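Local coordinates for protein ribose-phosphate pyrophosphokinase (Thermus thermophilus, PDB 7PN0) that catalyses the synthesis of 5-phosphoribosyl 1-diphosphate by transferring the diphosphate group of ATP to ribose 5-phosphate, at residues A[90-98]-A[128-137]; A[120-128]-A[286-297]. All blocks are in the same frame, centred on the assembly; numbering follows the deposited sequence.

Contact 1: residues A[90-98]-A[128-137]; sequences YFSYARSDK and LHSPQVHGFF. With ADP (adenosine-5'-diphosphate), chain C.
The His-129 ring carries the Arg-95 side chain on one face: CG of Arg-95 lies 3.8 Å from the ring centroid and 16° off its normal, a CH-pi contact. At its edge, NE2 of His-129 donates to O2B of ADP at 2.7 Å. Farther along, the Arg-95 guanidinium has N3 of the adenine over one face, 3.3 Å above its plane; chi3 of 58° bends the chain to lay that group over the base. The Phe-91 ring meets Leu-128 CD2 (3.9 Å from CD2 of Phe-91) and Val-133 CG1 at its edge, with Ala-94 N over one face, and Phe-136 turns its edge to Asp-97, CZ 3.4 Å from O of Asp-97. Glu-220 takes NH1 of Arg-95 in a salt bridge. With an alanine here the adenine would probably lose its flat cationic cover, His-129 the chain over its face, and Glu-220 its salt bridge, though Tyr-90 would still hold it. Ser-96 OG donates to N7 of the base and Lys-98 NZ to O1A of the alpha phosphate. Asp-97 OD1 positions that lysine by a salt bridge through its syn lone pair, while OD2 accepts Ser-130 OG at 2.6 Å through the anti one and also takes Gln-132 of a second subunit. These loops, following neighbouring parallel strands 83-88 and 122-126, form much of the ADP pocket; Asn-36 of a third subunit adds a hydrogen bond, and Tyr-93, Phe-136 and Phe-137 rest on helix 107-118.

Contact 2: residues A[120-128]-A[286-297]; sequences ADRVLTMTL and VAPLFAEAIWRI. With SO4 (sulfate ion), chain F.
Leu-124 pushes unusually close to the helix: its CD2 stands 3.5 Å from CG1 of Ile-294, tighter than a normal carbon-carbon contact, the two side chains crossing at about a right angle. The setting is an alpha/beta layer of the PRTase-like fold, in which helix 287-299, from late in the chain, packs on strand 122-126 of the N-terminal parallel sheet. Over the short segments 122-126 and 287-297 the axes come within 10.1 Å and their directions differ by 155°, so the pairing is nearly antiparallel. No hydrogen bond crosses it, and the evidence for cohesion is apolar packing of alternate strand residues, Arg-122, Leu-124 and Met-126, whose CB atoms all point toward the helix. With CG of Leu-124 anti to the backbone N, its two methyls enter among Phe-290, Ala-293, Ile-294 and Ile-297. CD1 takes the Ala-293 CB side, at 4.1 Å, and CD2 also lies 3.9 Å from CD2 of Phe-290. Two residues before Leu-124, Arg-122 slides past Ile-297 in the opposite direction, its NE 3.6 Å from CG2 of Ile-297. The charged end turns elsewhere, to Asp-142 and to Ser-80 of a fourth subunit. Beyond the strand, Thr-127 OG1 donates to a sulfate oxygen, probably an ion from the crystallisation liquor. Helix 12-21 and strand 83-88 also touch the Phe-290 side chain, through Ile-18 and Val-87. Met-126 makes a Met-aromatic contact with Phe-290, SD lying 5.3 Å from the ring centroid and 72° off the normal, an oblique approach. The bend at chi3, -81°, carries the methyl onward, where CE of Met-126 ends 3.7 Å from both CG1 of Val-286 and CD2 of Leu-289.

Both contacts are mostly buried and draw on the same sheet, with centres 16 Å apart. Contact 1 joins loops that follow strands 83-88 and 122-126; contact 2 uses strand 122-126 itself, and Leu-128 belongs to both. Their chemistry follows their place: contact 1 has an apolar side and a polar, charged side facing ADP, whereas contact 2 meets the helix through hydrocarbon and sulfur. Both reach other subunits, contact 1 the second and third, contact 2 the fourth through its Arg-122 end. The two also touch, CE2 of Phe-137 lying 3.7 Å from CG2 of Val-123. Val-123 points away from the helix, so strand 122-126 has the helix on one side and the Phe-137 ring on the other.

Contact 1: residues A[90-98]-A[128-137]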
loop_
_atom_site.group_PDB
_atom_site.type_symbol
_atom_site.label_atom_id
_atom_site.label_comp_id
_atom_site.label_asym_id
_atom_site.label_seq_id
_atom_site.Cartn_x
_atom_site.Cartn_y
_atom_site.Cartn_z
ATOM N N TYR A 90 -11.808 19.687 16.461
ATOM C CA TYR A 90 -12.377 18.719 17.421
ATOM C C TYR A 90 -12.569 17.364 16.736
ATOM O O TYR A 90 -13.414 17.253 15.888
ATOM C CB TYR A 90 -13.700 19.180 18.004
ATOM C CG TYR A 90 -14.390 18.169 18.899
ATOM C CD1 TYR A 90 -13.703 17.511 19.909
ATOM C CD2 TYR A 90 -15.716 17.819 18.694
ATOM C CE1 TYR A 90 -14.324 16.543 20.699
ATOM C CE2 TYR A 90 -16.360 16.869 19.478
ATOM C CZ TYR A 90 -15.654 16.220 20.476
ATOM O OH TYR A 90 -16.286 15.317 21.279
ATOM N N PHE A 91 -11.818 16.377 17.192
ATOM C CA PHE A 91 -11.846 15.000 16.661
ATOM C C PHE A 91 -12.615 14.158 17.680
ATOM O O PHE A 91 -11.992 13.574 18.570
ATOM C CB PHE A 91 -10.440 14.476 16.402
ATOM C CG PHE A 91 -10.414 13.107 15.789
ATOM C CD1 PHE A 91 -11.410 12.682 14.908
ATOM C CD2 PHE A 91 -9.416 12.209 16.108
ATOM C CE1 PHE A 91 -11.366 11.436 14.315
ATOM C CE2 PHE A 91 -9.388 10.948 15.522
ATOM C CZ PHE A 91 -10.347 10.571 14.614
ATOM N N SER A 92 -13.943 14.178 17.557
ATOM C CA SER A 92 -14.860 13.533 18.546
ATOM C C SER A 92 -14.500 12.055 18.684
ATOM O O SER A 92 -14.567 11.507 19.817
ATOM C CB SER A 92 -16.287 13.715 18.135
ATOM O OG SER A 92 -16.618 12.977 16.957
ATOM N N TYR A 93 -14.189 11.403 17.561
ATOM C CA TYR A 93 -13.977 9.938 17.580
ATOM C C TYR A 93 -12.666 9.572 18.272
ATOM O O TYR A 93 -12.426 8.332 18.439
ATOM C CB TYR A 93 -14.103 9.317 16.193
ATOM C CG TYR A 93 -15.512 9.085 15.705
ATOM C CD1 TYR A 93 -16.251 7.996 16.169
ATOM C CD2 TYR A 93 -16.108 9.943 14.790
ATOM C CE1 TYR A 93 -17.532 7.730 15.717
ATOM C CE2 TYR A 93 -17.388 9.696 14.328
ATOM C CZ TYR A 93 -18.093 8.581 14.774
ATOM O OH TYR A 93 -19.360 8.364 14.349
ATOM N N ALA A 94 -11.883 10.536 18.763
ATOM C CA ALA A 94 -10.717 10.210 19.617
ATOM C C ALA A 94 -11.231 9.460 20.861
ATOM O O ALA A 94 -10.450 8.773 21.491
ATOM C CB ALA A 94 -9.905 11.435 19.984
ATOM N N ARG A 95 -12.496 9.580 21.229
ATOM C CA ARG A 95 -13.018 8.855 22.416
ATOM C C ARG A 95 -13.110 7.358 22.118
ATOM O O ARG A 95 -13.195 6.583 23.036
ATOM C CB ARG A 95 -14.394 9.377 22.809
ATOM C CG ARG A 95 -14.351 10.806 23.293
ATOM C CD ARG A 95 -15.683 11.393 23.735
ATOM N NE ARG A 95 -16.292 10.613 24.811
ATOM C CZ ARG A 95 -17.493 10.878 25.330
ATOM N NH1 ARG A 95 -18.196 11.913 24.875
ATOM N NH2 ARG A 95 -17.970 10.085 26.273
ATOM N N SER A 96 -13.184 6.993 20.848
ATOM C CA SER A 96 -13.323 5.586 20.398
ATOM C C SER A 96 -11.923 5.046 20.149
ATOM O O SER A 96 -11.563 4.780 18.967
ATOM C CB SER A 96 -14.182 5.494 19.161
ATOM O OG SER A 96 -15.504 5.949 19.409
ATOM N N ASP A 97 -11.158 4.906 21.231
ATOM C CA ASP A 97 -9.684 4.769 21.145
ATOM C C ASP A 97 -9.231 3.408 21.688
ATOM O O ASP A 97 -8.042 3.183 21.738
ATOM C CB ASP A 97 -9.011 5.937 21.871
ATOM C CG ASP A 97 -9.281 5.957 23.370
ATOM O OD1 ASP A 97 -10.202 5.202 23.810
ATOM O OD2 ASP A 97 -8.480 6.569 24.088
ATOM N N LYS A 98 -10.150 2.538 22.101
ATOM C CA LYS A 98 -9.756 1.236 22.674
ATOM C C LYS A 98 -10.828 0.196 22.358
ATOM O O LYS A 98 -12.012 0.543 22.091
ATOM C CB LYS A 98 -9.542 1.390 24.175
ATOM C CG LYS A 98 -10.802 1.693 24.952
ATOM C CD LYS A 98 -10.575 1.879 26.446
ATOM C CE LYS A 98 -9.778 3.106 26.797
ATOM N NZ LYS A 98 -10.486 4.330 26.376
ATOM N N LEU A 128 -6.639 16.121 21.707
ATOM C CA LEU A 128 -7.146 14.733 21.489
ATOM C C LEU A 128 -7.601 14.145 22.815
ATOM O O LEU A 128 -6.979 14.431 23.840
ATOM C CB LEU A 128 -6.061 13.864 20.887
ATOM C CG LEU A 128 -5.746 14.223 19.451
ATOM C CD1 LEU A 128 -4.486 13.523 19.024
ATOM C CD2 LEU A 128 -6.917 13.876 18.541
ATOM N N HIS A 129 -8.700 13.412 22.796
ATOM C CA HIS A 129 -9.290 12.782 24.000
ATOM C C HIS A 129 -8.235 11.949 24.729
ATOM O O HIS A 129 -8.165 12.007 25.965
ATOM C CB HIS A 129 -10.483 11.915 23.605
ATOM C CG HIS A 129 -11.023 11.178 24.782
ATOM N ND1 HIS A 129 -11.679 11.846 25.825
ATOM C CD2 HIS A 129 -10.940 9.872 25.135
ATOM C CE1 HIS A 129 -12.014 10.946 26.742
ATOM N NE2 HIS A 129 -11.593 9.732 26.337
ATOM N N SER A 130 -7.421 11.205 23.985
ATOM C CA SER A 130 -6.268 10.481 24.562
ATOM C C SER A 130 -5.054 10.740 23.690
ATOM O O SER A 130 -5.171 10.795 22.471
ATOM C CB SER A 130 -6.567 9.031 24.761
ATOM O OG SER A 130 -6.568 8.293 23.518
ATOM N N PRO A 131 -3.861 10.863 24.286
ATOM C CA PRO A 131 -2.664 11.133 23.493
ATOM C C PRO A 131 -2.226 9.951 22.617
ATOM O O PRO A 131 -1.577 10.187 21.601
ATOM C CB PRO A 131 -1.650 11.460 24.585
ATOM C CG PRO A 131 -2.076 10.567 25.734
ATOM C CD PRO A 131 -3.579 10.724 25.735
ATOM N N GLN A 132 -2.648 8.731 22.944
ATOM C CA GLN A 132 -2.320 7.534 22.117
ATOM C C GLN A 132 -2.961 7.651 20.736
ATOM O O GLN A 132 -2.455 7.027 19.795
ATOM C CB GLN A 132 -2.781 6.246 22.791
ATOM C CG GLN A 132 -1.979 5.895 24.014
ATOM C CD GLN A 132 -2.426 6.602 25.270
ATOM O OE1 GLN A 132 -3.423 7.329 25.322
ATOM N NE2 GLN A 132 -1.684 6.339 26.314
ATOM N N VAL A 133 -4.001 8.486 20.582
ATOM C CA VAL A 133 -4.677 8.621 19.253
ATOM C C VAL A 133 -3.679 9.169 18.205
ATOM O O VAL A 133 -3.861 8.903 16.999
ATOM C CB VAL A 133 -5.940 9.499 19.339
ATOM C CG1 VAL A 133 -6.468 9.893 17.972
ATOM C CG2 VAL A 133 -7.014 8.819 20.160
ATOM N N HIS A 134 -2.674 9.923 18.601
ATOM C CA HIS A 134 -1.603 10.379 17.699
ATOM C C HIS A 134 -1.015 9.192 16.915
ATOM O O HIS A 134 -0.782 9.307 15.691
ATOM C CB HIS A 134 -0.535 11.114 18.495
ATOM C CG HIS A 134 0.315 12.065 17.713
ATOM N ND1 HIS A 134 0.986 11.737 16.539
ATOM C CD2 HIS A 134 0.706 13.327 18.029
ATOM C CE1 HIS A 134 1.761 12.760 16.176
ATOM N NE2 HIS A 134 1.571 13.763 17.069
ATOM N N GLY A 135 -0.838 8.063 17.585
ATOM C CA GLY A 135 -0.226 6.849 17.005
ATOM C C GLY A 135 -1.172 6.044 16.136
ATOM O O GLY A 135 -0.708 5.107 15.534
ATOM N N PHE A 136 -2.415 6.482 15.984
ATOM C CA PHE A 136 -3.376 5.865 15.043
ATOM C C PHE A 136 -3.124 6.421 13.631
ATOM O O PHE A 136 -3.608 5.824 12.673
ATOM C CB PHE A 136 -4.818 6.140 15.457
ATOM C CG PHE A 136 -5.265 5.500 16.755
ATOM C CD1 PHE A 136 -4.500 4.567 17.431
ATOM C CD2 PHE A 136 -6.525 5.756 17.247
ATOM C CE1 PHE A 136 -4.962 3.983 18.602
ATOM C CE2 PHE A 136 -6.988 5.161 18.410
ATOM C CZ PHE A 136 -6.199 4.291 19.095
ATOM N N PHE A 137 -2.379 7.516 13.496
ATOM C CA PHE A 137 -2.049 8.154 12.204
ATOM C C PHE A 137 -0.660 7.724 11.761
ATOM O O PHE A 137 0.270 7.701 12.553
ATOM C CB PHE A 137 -2.155 9.680 12.268
ATOM C CG PHE A 137 -3.552 10.189 12.453
ATOM C CD1 PHE A 137 -4.078 10.351 13.720
ATOM C CD2 PHE A 137 -4.351 10.469 11.362
ATOM C CE1 PHE A 137 -5.384 10.781 13.895
ATOM C CE2 PHE A 137 -5.654 10.896 11.544
ATOM C CZ PHE A 137 -6.168 11.049 12.802
HETATM P PB ADP C . -12.969 7.754 28.862
HETATM O O1B ADP C . -11.691 8.351 29.467
HETATM O O2B ADP C . -12.870 7.566 27.366
HETATM O O3B ADP C . -14.278 8.391 29.286
HETATM P PA ADP C . -13.792 5.129 28.873
HETATM O O1A ADP C . -13.064 4.703 27.635
HETATM O O2A ADP C . -14.069 4.102 29.919
HETATM O O3A ADP C . -12.992 6.317 29.560
HETATM O "O5'" ADP C . -15.153 5.923 28.473
HETATM C "C5'" ADP C . -15.707 5.817 27.127
HETATM C "C4'" ADP C . -17.223 5.745 27.161
HETATM O "O4'" ADP C . -17.741 6.594 26.095
HETATM C "C3'" ADP C . -17.847 4.363 26.902
HETATM O "O3'" ADP C . -16.991 3.259 27.178
HETATM C "C2'" ADP C . -17.970 4.357 25.383
HETATM O "O2'" ADP C . -18.982 3.477 24.974
HETATM C "C1'" ADP C . -18.294 5.816 25.067
HETATM N N9 ADP C . -17.745 6.266 23.787
HETATM C C8 ADP C . -16.840 5.613 22.971
HETATM N N7 ADP C . -16.574 6.258 21.854
HETATM C C5 ADP C . -17.363 7.396 21.934
HETATM C C6 ADP C . -17.550 8.480 21.063
HETATM N N6 ADP C . -16.888 8.604 19.914
HETATM N N1 ADP C . -18.420 9.463 21.431
HETATM C C2 ADP C . -19.044 9.335 22.609
HETATM N N3 ADP C . -18.931 8.368 23.514
HETATM C C4 ADP C . -18.089 7.406 23.113
HETATM O O HOH W 1 -10.748 14.740 21.160
#

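Contact 2: residues A[120-128]-A[286-297]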
loop_
_atom_site.group_PDB
_atom_site.type_symbol
_atom_site.label_atom_id
_atom_site.label_comp_id
_atom_site.label_asym_id
_atom_site.label_seq_id
_atom_site.Cartn_x
_atom_site.Cartn_y
_atom_site.Cartn_z
ATOM N N ALA A 120 -5.243 12.654 2.677
ATOM C CA ALA A 120 -4.675 13.608 3.655
ATOM C C ALA A 120 -3.176 13.363 3.779
ATOM O O ALA A 120 -2.756 12.244 3.982
ATOM C CB ALA A 120 -5.351 13.488 4.986
ATOM N N ASP A 121 -2.392 14.419 3.794
ATOM C CA ASP A 121 -0.923 14.302 3.963
ATOM C C ASP A 121 -0.556 14.532 5.420
ATOM O O ASP A 121 0.544 14.145 5.817
ATOM C CB ASP A 121 -0.209 15.279 3.042
ATOM C CG ASP A 121 -0.454 14.993 1.585
ATOM O OD1 ASP A 121 -0.214 13.795 1.185
ATOM O OD2 ASP A 121 -0.721 15.978 0.831
ATOM N N ARG A 122 -1.437 15.172 6.175
ATOM C CA ARG A 122 -1.116 15.695 7.509
ATOM C C ARG A 122 -2.423 15.972 8.214
ATOM O O ARG A 122 -3.454 16.186 7.561
ATOM C CB ARG A 122 -0.388 17.058 7.567
ATOM C CG ARG A 122 0.727 17.327 6.586
ATOM C CD ARG A 122 1.265 18.731 6.804
ATOM N NE ARG A 122 1.720 18.891 8.175
ATOM C CZ ARG A 122 2.841 18.349 8.669
ATOM N NH1 ARG A 122 3.144 18.536 9.927
ATOM N NH2 ARG A 122 3.692 17.679 7.896
ATOM N N VAL A 123 -2.345 16.074 9.531
ATOM C CA VAL A 123 -3.500 16.466 10.371
ATOM C C VAL A 123 -2.985 17.561 11.300
ATOM O O VAL A 123 -1.836 17.478 11.730
ATOM C CB VAL A 123 -4.103 15.293 11.175
ATOM C CG1 VAL A 123 -5.138 15.735 12.164
ATOM C CG2 VAL A 123 -4.713 14.269 10.262
ATOM N N LEU A 124 -3.849 18.511 11.585
ATOM C CA LEU A 124 -3.667 19.578 12.606
ATOM C C LEU A 124 -4.886 19.515 13.511
ATOM O O LEU A 124 -5.986 19.635 12.971
ATOM C CB LEU A 124 -3.543 20.959 11.935
ATOM C CG LEU A 124 -3.470 22.150 12.899
ATOM C CD1 LEU A 124 -2.304 21.984 13.850
ATOM C CD2 LEU A 124 -3.424 23.473 12.123
ATOM N N THR A 125 -4.688 19.297 14.814
ATOM C CA THR A 125 -5.824 19.077 15.726
ATOM C C THR A 125 -5.486 19.687 17.075
ATOM O O THR A 125 -4.355 20.085 17.287
ATOM C CB THR A 125 -6.230 17.595 15.763
ATOM O OG1 THR A 125 -7.434 17.421 16.499
ATOM C CG2 THR A 125 -5.190 16.676 16.360
ATOM N N MET A 126 -6.430 19.626 17.998
ATOM C CA MET A 126 -6.225 20.218 19.341
ATOM C C MET A 126 -6.866 19.295 20.368
ATOM O O MET A 126 -7.943 18.776 20.108
ATOM C CB MET A 126 -6.798 21.627 19.437
ATOM C CG MET A 126 -6.759 22.212 20.843
ATOM S SD MET A 126 -7.357 23.946 20.852
ATOM C CE MET A 126 -5.890 24.804 20.316
ATOM N N THR A 127 -6.216 19.143 21.500
ATOM C CA THR A 127 -6.757 18.389 22.651
ATOM C C THR A 127 -7.424 17.081 22.185
ATOM O O THR A 127 -8.660 16.885 22.395
ATOM C CB THR A 127 -7.676 19.271 23.502
ATOM O OG1 THR A 127 -7.035 20.520 23.792
ATOM C CG2 THR A 127 -8.054 18.562 24.786
ATOM N N LEU A 128 -6.639 16.121 21.707
ATOM C CA LEU A 128 -7.146 14.733 21.489
ATOM C C LEU A 128 -7.601 14.145 22.815
ATOM O O LEU A 128 -6.979 14.431 23.840
ATOM C CB LEU A 128 -6.061 13.864 20.887
ATOM C CG LEU A 128 -5.746 14.223 19.451
ATOM C CD1 LEU A 128 -4.486 13.523 19.024
ATOM C CD2 LEU A 128 -6.917 13.876 18.541
ATOM N N VAL A 286 -9.564 29.992 19.599
ATOM C CA VAL A 286 -8.276 29.350 19.232
ATOM C C VAL A 286 -8.027 29.603 17.748
ATOM O O VAL A 286 -7.062 29.044 17.224
ATOM C CB VAL A 286 -8.270 27.850 19.588
ATOM C CG1 VAL A 286 -8.193 27.653 21.094
ATOM C CG2 VAL A 286 -9.471 27.140 19.018
ATOM N N ALA A 287 -8.819 30.442 17.093
ATOM C CA ALA A 287 -8.534 30.829 15.685
ATOM C C ALA A 287 -7.110 31.372 15.540
ATOM O O ALA A 287 -6.365 30.976 14.626
ATOM C CB ALA A 287 -9.587 31.815 15.207
ATOM N N PRO A 288 -6.610 32.267 16.433
ATOM C CA PRO A 288 -5.255 32.786 16.276
ATOM C C PRO A 288 -4.160 31.726 16.435
ATOM O O PRO A 288 -3.185 31.761 15.738
ATOM C CB PRO A 288 -5.101 33.857 17.373
ATOM C CG PRO A 288 -6.555 34.230 17.693
ATOM C CD PRO A 288 -7.351 32.932 17.524
ATOM N N LEU A 289 -4.366 30.773 17.328
ATOM C CA LEU A 289 -3.379 29.688 17.524
ATOM C C LEU A 289 -3.413 28.749 16.322
ATOM O O LEU A 289 -2.344 28.372 15.829
ATOM C CB LEU A 289 -3.659 28.933 18.814
ATOM C CG LEU A 289 -2.646 27.826 19.127
ATOM C CD1 LEU A 289 -1.212 28.358 19.159
ATOM C CD2 LEU A 289 -3.002 27.132 20.412
ATOM N N PHE A 290 -4.585 28.378 15.819
ATOM C CA PHE A 290 -4.600 27.510 14.608
ATOM C C PHE A 290 -3.956 28.245 13.426
ATOM O O PHE A 290 -3.198 27.645 12.646
ATOM C CB PHE A 290 -6.027 27.075 14.278
ATOM C CG PHE A 290 -6.446 25.827 15.000
ATOM C CD1 PHE A 290 -6.982 25.869 16.278
ATOM C CD2 PHE A 290 -6.350 24.602 14.360
ATOM C CE1 PHE A 290 -7.385 24.707 16.922
ATOM C CE2 PHE A 290 -6.787 23.458 14.992
ATOM C CZ PHE A 290 -7.275 23.504 16.278
ATOM N N ALA A 291 -4.251 29.540 13.279
ATOM C CA ALA A 291 -3.652 30.343 12.188
ATOM C C ALA A 291 -2.118 30.351 12.307
ATOM O O ALA A 291 -1.443 30.124 11.296
ATOM C CB ALA A 291 -4.244 31.711 12.182
ATOM N N GLU A 292 -1.570 30.540 13.493
ATOM C CA GLU A 292 -0.114 30.542 13.718
ATOM C C GLU A 292 0.440 29.156 13.372
ATOM O O GLU A 292 1.500 29.102 12.758
ATOM C CB GLU A 292 0.242 30.940 15.149
ATOM C CG GLU A 292 1.721 31.233 15.343
ATOM C CD GLU A 292 2.287 32.242 14.355
ATOM O OE1 GLU A 292 1.569 33.209 14.040
ATOM O OE2 GLU A 292 3.431 32.034 13.863
ATOM N N ALA A 293 -0.208 28.076 13.833
ATOM C CA ALA A 293 0.253 26.699 13.522
ATOM C C ALA A 293 0.268 26.498 11.995
ATOM O O ALA A 293 1.278 26.010 11.435
ATOM C CB ALA A 293 -0.642 25.716 14.246
ATOM N N ILE A 294 -0.802 26.887 11.313
ATOM C CA ILE A 294 -0.897 26.709 9.842
ATOM C C ILE A 294 0.242 27.506 9.210
ATOM O O ILE A 294 0.941 26.943 8.336
ATOM C CB ILE A 294 -2.298 27.047 9.308
ATOM C CG1 ILE A 294 -3.317 25.997 9.758
ATOM C CG2 ILE A 294 -2.298 27.214 7.806
ATOM C CD1 ILE A 294 -4.762 26.424 9.595
ATOM N N TRP A 295 0.444 28.761 9.634
ATOM C CA TRP A 295 1.538 29.611 9.086
ATOM C C TRP A 295 2.869 28.850 9.218
ATOM O O TRP A 295 3.635 28.749 8.237
ATOM C CB TRP A 295 1.553 30.980 9.780
ATOM C CG TRP A 295 2.632 31.861 9.231
ATOM C CD1 TRP A 295 3.738 32.326 9.881
ATOM C CD2 TRP A 295 2.709 32.360 7.886
ATOM N NE1 TRP A 295 4.486 33.100 9.037
ATOM C CE2 TRP A 295 3.907 33.103 7.795
ATOM C CE3 TRP A 295 1.912 32.210 6.736
ATOM C CZ2 TRP A 295 4.311 33.705 6.601
ATOM C CZ3 TRP A 295 2.322 32.792 5.551
ATOM C CH2 TRP A 295 3.499 33.545 5.496
ATOM N N ARG A 296 3.101 28.241 10.371
ATOM C CA ARG A 296 4.388 27.577 10.668
ATOM C C ARG A 296 4.481 26.247 9.916
ATOM O O ARG A 296 5.551 25.959 9.393
ATOM C CB ARG A 296 4.501 27.389 12.168
ATOM C CG ARG A 296 4.693 28.722 12.847
ATOM C CD ARG A 296 5.061 28.570 14.275
ATOM N NE ARG A 296 5.053 29.901 14.882
ATOM C CZ ARG A 296 5.701 30.197 15.982
ATOM N NH1 ARG A 296 6.407 29.269 16.594
ATOM N NH2 ARG A 296 5.641 31.417 16.476
ATOM N N ILE A 297 3.391 25.502 9.790
ATOM C CA ILE A 297 3.408 24.267 8.950
ATOM C C ILE A 297 3.815 24.638 7.519
ATOM O O ILE A 297 4.658 23.972 6.961
ATOM C CB ILE A 297 2.031 23.573 8.992
ATOM C CG1 ILE A 297 1.744 22.989 10.365
ATOM C CG2 ILE A 297 1.936 22.500 7.931
ATOM C CD1 ILE A 297 0.283 22.766 10.695
HETATM S S SO4 F . -4.286 19.576 26.126
HETATM O O1 SO4 F . -2.862 19.775 26.023
HETATM O O2 SO4 F . -4.935 20.622 25.363
HETATM O O3 SO4 F . -4.721 19.667 27.540
HETATM O O4 SO4 F . -4.642 18.314 25.571
#